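Local structure of 3,4-dihydroxybenzoate decarboxylase (Enterobacter cloacae, 5NY5) at residues 177-182 with 303-308; 425-430 with 457-462. The protein probably catalyses the reversible decarboxylation of 3,4-dihydroxybenzoate to catechol as a UbiD-family enzyme that uses prenylated FMN and a metal ion. One frame throughout, in Å; residues are numbered along the deposited sequence.

Contact 1 of 2, residues 177-182 with 303-308; sequences RDELSM and VIKVKA
Ile304 meets Leu180 and Met182, which is present as selenomethionine. With Leu180 it forms an antiparallel hydrogen-bonded pair. Leu180 N donates to Ile304 O at 2.8 Å, and Ile304 N donates back to Leu180 O at 2.6 Å. Beyond the backbone, Ile304 CD1 reaches SE of Met182 at 3.6 Å, and the two side chains cross at a slant. The Met182 side chain also touches His170, a residue of the prenylated FMN site. Leu180 and Ile304 point to the same face, where Leu172 and Leu269 of adjoining strands continue the apolar layer.

The two strands, 179-182 and 303-311, are neighbours in the curled antiparallel sheet of the Rift-related, FMN-binding-type domain of UbiD enzymes. Strands 165-174 and 263-269 flank the pair.

Asp178 and Lys305 mark the polar end. Lys305 NZ makes salt bridges to two carboxylates. Lys305 NZ lies 3.2 Å from Asp178 OD2 and 3.2 Å from Glu179 OE2, which accepts on its anti lone pair. The lysine chain is bent at chi2 (87°), and this turn brings CD against Glu179 CG. The paired carboxylates would probably favour the charged form of the lysine. The Asp178 backbone takes part as well. Asp178 O accepts a hydrogen bond from Val306 N at 3.1 Å. Val306 CG1 lies 3.3 Å from Asp178 O and also packs against Asp178 CB.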
ATOM      1  N   ARG A 177     -15.915 -34.894 -44.025  1.00 79.86           N
ATOM      2  CA  ARG A 177     -16.799 -34.533 -45.127  1.00 79.27           C
ATOM      3  C   ARG A 177     -18.219 -34.258 -44.655  1.00 78.97           C
ATOM      4  O   ARG A 177     -18.961 -33.545 -45.339  1.00 77.89           O
ATOM      5  CB  ARG A 177     -16.814 -35.640 -46.183  1.00 81.24           C
ATOM      6  CG  ARG A 177     -17.003 -37.034 -45.612  1.00 83.74           C
ATOM      7  CD  ARG A 177     -17.685 -37.966 -46.601  1.00 85.65           C
ATOM      8  NE  ARG A 177     -19.139 -37.841 -46.554  1.00 85.67           N
ATOM      9  CZ  ARG A 177     -19.981 -38.682 -47.144  1.00 87.58           C
ATOM     10  NH1 ARG A 177     -21.290 -38.493 -47.045  1.00 87.58           N
ATOM     11  NH2 ARG A 177     -19.515 -39.715 -47.830  1.00 89.62           N
ATOM     12  N   ASP A 178     -18.615 -34.804 -43.503  1.00 80.05           N
ATOM     13  CA  ASP A 178     -19.969 -34.598 -43.006  1.00 80.03           C
ATOM     14  C   ASP A 178     -20.003 -34.328 -41.507  1.00 79.86           C
ATOM     15  O   ASP A 178     -21.041 -34.547 -40.873  1.00 80.67           O
ATOM     16  CB  ASP A 178     -20.852 -35.805 -43.334  1.00 82.35           C
ATOM     17  CG  ASP A 178     -20.305 -37.100 -42.766  1.00 84.64           C
ATOM     18  OD1 ASP A 178     -19.138 -37.118 -42.327  1.00 84.45           O
ATOM     19  OD2 ASP A 178     -21.043 -38.107 -42.770  1.00 86.75           O
ATOM     20  N   GLU A 179     -18.902 -33.854 -40.924  1.00 78.97           N
ATOM     21  CA  GLU A 179     -18.813 -33.635 -39.488  1.00 79.05           C
ATOM     22  C   GLU A 179     -18.181 -32.283 -39.190  1.00 76.87           C
ATOM     23  O   GLU A 179     -17.239 -31.861 -39.867  1.00 75.85           O
ATOM     24  CB  GLU A 179     -18.001 -34.745 -38.809  1.00 81.03           C
ATOM     25  CG  GLU A 179     -18.603 -36.130 -38.960  1.00 83.49           C
ATOM     26  CD  GLU A 179     -17.753 -37.202 -38.314  1.00 85.55           C
ATOM     27  OE1 GLU A 179     -16.771 -36.847 -37.628  1.00 85.08           O
ATOM     28  OE2 GLU A 179     -18.064 -38.399 -38.494  1.00 87.75           O
ATOM     29  N   LEU A 180     -18.706 -31.616 -38.166  1.00 76.35           N
ATOM     30  CA  LEU A 180     -18.167 -30.360 -37.670  1.00 74.62           C
ATOM     31  C   LEU A 180     -18.049 -30.430 -36.156  1.00 75.53           C
ATOM     32  O   LEU A 180     -18.847 -31.091 -35.486  1.00 77.05           O
ATOM     33  CB  LEU A 180     -19.055 -29.169 -38.048  1.00 72.85           C
ATOM     34  CG  LEU A 180     -19.342 -28.894 -39.521  1.00 71.88           C
ATOM     35  CD1 LEU A 180     -20.650 -28.137 -39.649  1.00 71.06           C
ATOM     36  CD2 LEU A 180     -18.212 -28.098 -40.141  1.00 70.39           C
ATOM     37  N   SER A 181     -17.049 -29.739 -35.619  1.00 74.76           N
ATOM     38  CA  SER A 181     -16.889 -29.596 -34.179  1.00 75.52           C
ATOM     39  C   SER A 181     -17.402 -28.225 -33.760  1.00 74.00           C
ATOM     40  O   SER A 181     -17.032 -27.211 -34.359  1.00 72.20           O
ATOM     41  CB  SER A 181     -15.429 -29.772 -33.763  1.00 76.03           C
ATOM     42  OG  SER A 181     -14.608 -28.777 -34.343  1.00 74.25           O
HETATM   43  N   MSE A 182     -18.256 -28.202 -32.745  1.00 74.86           N
HETATM   44  CA  MSE A 182     -18.870 -26.958 -32.297  1.00 73.70           C
HETATM   45  C   MSE A 182     -18.898 -26.857 -30.777  1.00 74.96           C
HETATM   46  O   MSE A 182     -19.427 -27.733 -30.098  1.00 76.85           O
HETATM   47  CB  MSE A 182     -20.288 -26.838 -32.861  1.00 73.34           C
HETATM   48  CG  MSE A 182     -21.157 -25.797 -32.172  1.00 72.83           C
HETATM   49 SE   MSE A 182     -22.760 -25.353 -33.196  1.00 71.89          SE
HETATM   50  CE  MSE A 182     -23.955 -24.943 -31.713  1.00 73.11           C
ATOM     51  N   VAL A 303     -19.812 -33.197 -31.634  1.00 77.07           N
ATOM     52  CA  VAL A 303     -19.720 -33.272 -33.088  1.00 76.79           C
ATOM     53  C   VAL A 303     -21.091 -32.997 -33.688  1.00 76.73           C
ATOM     54  O   VAL A 303     -22.101 -33.539 -33.224  1.00 78.17           O
ATOM     55  CB  VAL A 303     -19.189 -34.645 -33.537  1.00 78.82           C
ATOM     56  CG1 VAL A 303     -19.367 -34.829 -35.034  1.00 78.91           C
ATOM     57  CG2 VAL A 303     -17.728 -34.797 -33.150  1.00 78.74           C
ATOM     58  N   ILE A 304     -21.129 -32.150 -34.711  1.00 75.18           N
ATOM     59  CA  ILE A 304     -22.328 -31.929 -35.508  1.00 75.23           C
ATOM     60  C   ILE A 304     -22.217 -32.771 -36.770  1.00 76.36           C
ATOM     61  O   ILE A 304     -21.280 -32.604 -37.558  1.00 75.64           O
ATOM     62  CB  ILE A 304     -22.521 -30.445 -35.851  1.00 72.99           C
ATOM     63  CG1 ILE A 304     -23.103 -29.695 -34.656  1.00 72.32           C
ATOM     64  CG2 ILE A 304     -23.429 -30.291 -37.059  1.00 73.08           C
ATOM     65  CD1 ILE A 304     -23.621 -28.321 -34.996  1.00 70.54           C
ATOM     66  N   LYS A 305     -23.165 -33.687 -36.953  1.00 78.26           N
ATOM     67  CA  LYS A 305     -23.254 -34.508 -38.155  1.00 79.55           C
ATOM     68  C   LYS A 305     -24.250 -33.839 -39.093  1.00 78.90           C
ATOM     69  O   LYS A 305     -25.453 -33.822 -38.817  1.00 79.54           O
ATOM     70  CB  LYS A 305     -23.687 -35.929 -37.812  1.00 82.20           C
ATOM     71  CG  LYS A 305     -23.544 -36.932 -38.943  1.00 83.79           C
ATOM     72  CD  LYS A 305     -22.155 -37.545 -38.965  1.00 84.25           C
ATOM     73  CE  LYS A 305     -22.117 -38.782 -39.846  1.00 86.44           C
ATOM     74  NZ  LYS A 305     -20.785 -39.446 -39.834  1.00 87.16           N
ATOM     75  N   VAL A 306     -23.750 -33.277 -40.194  1.00 78.58           N
ATOM     76  CA  VAL A 306     -24.618 -32.544 -41.105  1.00 77.89           C
ATOM     77  C   VAL A 306     -25.477 -33.521 -41.893  1.00 79.93           C
ATOM     78  O   VAL A 306     -25.004 -34.568 -42.354  1.00 82.29           O
ATOM     79  CB  VAL A 306     -23.787 -31.643 -42.036  1.00 80.53           C
ATOM     80  CG1 VAL A 306     -22.736 -32.451 -42.764  1.00 82.91           C
ATOM     81  CG2 VAL A 306     -24.688 -30.926 -43.031  1.00 81.09           C
ATOM     82  N   LYS A 307     -26.761 -33.194 -42.026  1.00 79.32           N
ATOM     83  CA  LYS A 307     -27.677 -33.968 -42.851  1.00 81.18           C
ATOM     84  C   LYS A 307     -27.934 -33.328 -44.203  1.00 80.48           C
ATOM     85  O   LYS A 307     -28.114 -34.044 -45.192  1.00 81.87           O
ATOM     86  CB  LYS A 307     -29.011 -34.162 -42.124  1.00 82.35           C
ATOM     87  CG  LYS A 307     -28.892 -34.926 -40.819  1.00 83.48           C
ATOM     88  CD  LYS A 307     -28.250 -36.282 -41.042  1.00 85.32           C
ATOM     89  CE  LYS A 307     -28.067 -37.031 -39.734  1.00 86.54           C
ATOM     90  NZ  LYS A 307     -27.399 -38.345 -39.938  1.00 88.43           N
ATOM     91  N   ALA A 308     -27.947 -32.001 -44.270  1.00 78.48           N
ATOM     92  CA  ALA A 308     -28.149 -31.303 -45.528  1.00 77.81           C
ATOM     93  C   ALA A 308     -27.506 -29.929 -45.448  1.00 75.44           C
ATOM     94  O   ALA A 308     -27.477 -29.301 -44.387  1.00 74.34           O
ATOM     95  CB  ALA A 308     -29.637 -31.169 -45.867  1.00 83.42           C
TER

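Contact 2 of 2, residues 425-430 with 457-462; sequences VSITTL and CKTIFD
Leu430 covers the backbone of Lys458 with its side chain. Leu430 CB lies 3.4 Å from Lys458 O. CG stands beside the same oxygen, and Leu430 CD1 comes to 3.2 Å from Lys458 O. CG sits beside the backbone N (chi1 -64°), which keeps the branch near that carbonyl. Leu430 CD1 then meets Ile460 CD1 at 4.2 Å. Leu386 of a third subunit also packs on Leu430. Lys458 O accepts a hydrogen bond from Leu430 N at 2.7 Å, and Lys458 N returns a bond to Leu430 O.

Thr428 and Ile460 form the next hydrogen-bonded pair, and Asp462 N closes the series on Ser426 O at 2.9 Å. This is an antiparallel pairing at the edge, within the chain, of the mixed sheet of the UbiD C-terminal domain. Helix 380-391 covers Ile460.

On the face of Ile427 and Phe461, the two side chains run alongside each other. Ile427 CD1 approaches Phe461 CE1 at 4.0 Å, and Ile427 CG2 touches Thr459 CG2 at 3.6 Å. That threonine methyl also lies over one face of the Phe461 ring, toward its rim. Further along, Cys457 SG rests on Thr429 CB, and Gly423 of a second subunit packs on Thr429 and Thr459. No salt bridge joins the strands, so the register rests on backbone hydrogen bonds, and the pairing probably depends little on charge.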
ATOM      1  N   VAL A 425      -3.581   8.666  -6.142  1.00 35.26           N
ATOM      2  CA  VAL A 425      -4.893   9.139  -5.731  1.00 35.27           C
ATOM      3  C   VAL A 425      -6.010   8.483  -6.532  1.00 34.95           C
ATOM      4  O   VAL A 425      -7.054   8.125  -5.973  1.00 34.82           O
ATOM      5  CB  VAL A 425      -4.989  10.675  -5.844  1.00 35.82           C
ATOM      6  CG1 VAL A 425      -6.388  11.154  -5.479  1.00 35.91           C
ATOM      7  CG2 VAL A 425      -3.939  11.340  -4.980  1.00 36.26           C
ATOM      8  N   SER A 426      -5.803   8.288  -7.832  1.00 34.90           N
ATOM      9  CA  SER A 426      -6.883   8.025  -8.771  1.00 34.79           C
ATOM     10  C   SER A 426      -6.984   6.569  -9.204  1.00 34.43           C
ATOM     11  O   SER A 426      -7.770   6.260 -10.103  1.00 34.40           O
ATOM     12  CB  SER A 426      -6.713   8.911 -10.006  1.00 35.12           C
ATOM     13  OG  SER A 426      -6.274  10.211  -9.662  1.00 35.56           O
ATOM     14  N   ILE A 427      -6.221   5.666  -8.594  1.00 34.22           N
ATOM     15  CA  ILE A 427      -6.122   4.285  -9.055  1.00 33.98           C
ATOM     16  C   ILE A 427      -6.510   3.359  -7.910  1.00 33.78           C
ATOM     17  O   ILE A 427      -5.872   3.371  -6.851  1.00 44.43           O
ATOM     18  CB  ILE A 427      -4.712   3.961  -9.573  1.00 34.05           C
ATOM     19  CG1 ILE A 427      -4.311   4.951 -10.668  1.00 34.37           C
ATOM     20  CG2 ILE A 427      -4.652   2.548 -10.102  1.00 34.65           C
ATOM     21  CD1 ILE A 427      -2.973   4.652 -11.318  1.00 34.57           C
ATOM     22  N   THR A 428      -7.546   2.549  -8.130  1.00 33.70           N
ATOM     23  CA  THR A 428      -8.044   1.598  -7.143  1.00 33.62           C
ATOM     24  C   THR A 428      -7.928   0.190  -7.708  1.00 33.54           C
ATOM     25  O   THR A 428      -8.519  -0.113  -8.749  1.00 33.62           O
ATOM     26  CB  THR A 428      -9.495   1.900  -6.768  1.00 33.78           C
ATOM     27  OG1 THR A 428      -9.577   3.194  -6.165  1.00 45.24           O
ATOM     28  CG2 THR A 428     -10.008   0.873  -5.788  1.00 33.81           C
ATOM     29  N   THR A 429      -7.176  -0.665  -7.022  1.00 33.46           N
ATOM     30  CA  THR A 429      -6.973  -2.045  -7.436  1.00 33.47           C
ATOM     31  C   THR A 429      -7.882  -2.969  -6.639  1.00 33.56           C
ATOM     32  O   THR A 429      -8.074  -2.783  -5.434  1.00 33.58           O
ATOM     33  CB  THR A 429      -5.514  -2.463  -7.253  1.00 33.42           C
ATOM     34  OG1 THR A 429      -5.096  -2.176  -5.912  1.00 41.52           O
ATOM     35  CG2 THR A 429      -4.620  -1.718  -8.235  1.00 33.47           C
ATOM     36  N   LEU A 430      -8.445  -3.964  -7.324  1.00 43.02           N
ATOM     37  CA  LEU A 430      -9.391  -4.907  -6.727  1.00 35.55           C
ATOM     38  C   LEU A 430      -8.909  -6.317  -7.033  1.00 34.10           C
ATOM     39  O   LEU A 430      -9.234  -6.885  -8.083  1.00 42.78           O
ATOM     40  CB  LEU A 430     -10.808  -4.676  -7.243  1.00 34.21           C
ATOM     41  CG  LEU A 430     -11.503  -3.348  -6.926  1.00 34.20           C
ATOM     42  CD1 LEU A 430     -11.032  -2.225  -7.828  1.00 37.12           C
ATOM     43  CD2 LEU A 430     -13.000  -3.503  -7.068  1.00 34.61           C
ATOM     44  N   CYS A 457      -6.743  -9.068 -11.056  1.00 37.91           N
ATOM     45  CA  CYS A 457      -6.899  -7.796 -10.378  1.00 37.58           C
ATOM     46  C   CYS A 457      -7.608  -6.851 -11.337  1.00 45.71           C
ATOM     47  O   CYS A 457      -7.237  -6.754 -12.510  1.00 45.70           O
ATOM     48  CB  CYS A 457      -5.545  -7.230  -9.955  1.00 37.49           C
ATOM     49  SG  CYS A 457      -5.611  -5.611  -9.173  1.00 37.12           S
ATOM     50  N   LYS A 458      -8.646  -6.186 -10.852  1.00 34.30           N
ATOM     51  CA  LYS A 458      -9.420  -5.257 -11.655  1.00 34.35           C
ATOM     52  C   LYS A 458      -9.165  -3.845 -11.153  1.00 34.06           C
ATOM     53  O   LYS A 458      -9.136  -3.607  -9.945  1.00 34.12           O
ATOM     54  CB  LYS A 458     -10.907  -5.604 -11.599  1.00 34.67           C
ATOM     55  CG  LYS A 458     -11.182  -7.053 -11.975  1.00 35.07           C
ATOM     56  CD  LYS A 458     -12.639  -7.300 -12.313  1.00 35.54           C
ATOM     57  CE  LYS A 458     -12.841  -8.716 -12.828  1.00 36.06           C
ATOM     58  NZ  LYS A 458     -14.217  -8.925 -13.355  1.00 36.64           N
ATOM     59  N   THR A 459      -8.955  -2.917 -12.079  1.00 34.06           N
ATOM     60  CA  THR A 459      -8.461  -1.589 -11.747  1.00 33.89           C
ATOM     61  C   THR A 459      -9.430  -0.530 -12.244  1.00 34.02           C
ATOM     62  O   THR A 459      -9.898  -0.591 -13.384  1.00 34.23           O
ATOM     63  CB  THR A 459      -7.070  -1.360 -12.349  1.00 33.89           C
ATOM     64  OG1 THR A 459      -6.205  -2.437 -11.971  1.00 33.86           O
ATOM     65  CG2 THR A 459      -6.480  -0.060 -11.843  1.00 33.82           C
ATOM     66  N   ILE A 460      -9.717   0.440 -11.388  1.00 43.18           N
ATOM     67  CA  ILE A 460     -10.553   1.582 -11.728  1.00 34.12           C
ATOM     68  C   ILE A 460      -9.642   2.799 -11.823  1.00 34.11           C
ATOM     69  O   ILE A 460      -9.069   3.239 -10.819  1.00 34.01           O
ATOM     70  CB  ILE A 460     -11.668   1.797 -10.696  1.00 34.21           C
ATOM     71  CG1 ILE A 460     -12.539   0.547 -10.584  1.00 35.01           C
ATOM     72  CG2 ILE A 460     -12.506   3.004 -11.065  1.00 34.47           C
ATOM     73  CD1 ILE A 460     -13.603   0.620  -9.495  1.00 34.55           C
ATOM     74  N   PHE A 461      -9.498   3.341 -13.027  1.00 34.30           N
ATOM     75  CA  PHE A 461      -8.765   4.582 -13.250  1.00 34.45           C
ATOM     76  C   PHE A 461      -9.767   5.728 -13.236  1.00 34.68           C
ATOM     77  O   PHE A 461     -10.575   5.859 -14.160  1.00 34.89           O
ATOM     78  CB  PHE A 461      -8.004   4.542 -14.573  1.00 34.64           C
ATOM     79  CG  PHE A 461      -6.950   3.478 -14.644  1.00 34.53           C
ATOM     80  CD1 PHE A 461      -5.632   3.762 -14.325  1.00 34.58           C
ATOM     81  CD2 PHE A 461      -7.270   2.197 -15.051  1.00 34.47           C
ATOM     82  CE1 PHE A 461      -4.659   2.784 -14.401  1.00 34.55           C
ATOM     83  CE2 PHE A 461      -6.301   1.216 -15.129  1.00 34.44           C
ATOM     84  CZ  PHE A 461      -4.995   1.511 -14.803  1.00 34.48           C
ATOM     85  N   ASP A 462      -9.722   6.550 -12.193  1.00 34.71           N
ATOM     86  CA  ASP A 462     -10.619   7.697 -12.079  1.00 35.01           C
ATOM     87  C   ASP A 462      -9.922   8.913 -12.673  1.00 35.33           C
ATOM     88  O   ASP A 462      -9.102   9.558 -12.018  1.00 35.43           O
ATOM     89  CB  ASP A 462     -11.023   7.935 -10.629  1.00 34.99           C
ATOM     90  CG  ASP A 462     -11.915   9.151 -10.465  1.00 35.40           C
ATOM     91  OD1 ASP A 462     -11.987   9.683  -9.339  1.00 35.53           O
ATOM     92  OD2 ASP A 462     -12.542   9.581 -11.457  1.00 50.77           O
TER

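Contact 1 and contact 2 lie on opposite sides of the chain's centre. Their centres are 46 Å apart and their nearest atoms about 25 Å apart, so they do not touch. They come in series along the chain: both segments of contact 1 precede both segments of contact 2 in the sequence. Both are antiparallel strand pairs, but they share no sheet. Contact 1 belongs to the antiparallel sheet of the Rift-related domain, next to the prenylated FMN site. Contact 2 belongs to the mixed sheet of the C-terminal domain, away from the annotated sites. Two neighbouring subunits reach contact 2, whereas none touches contact 1. One contact thus borders the cofactor site and the other the assembly interface.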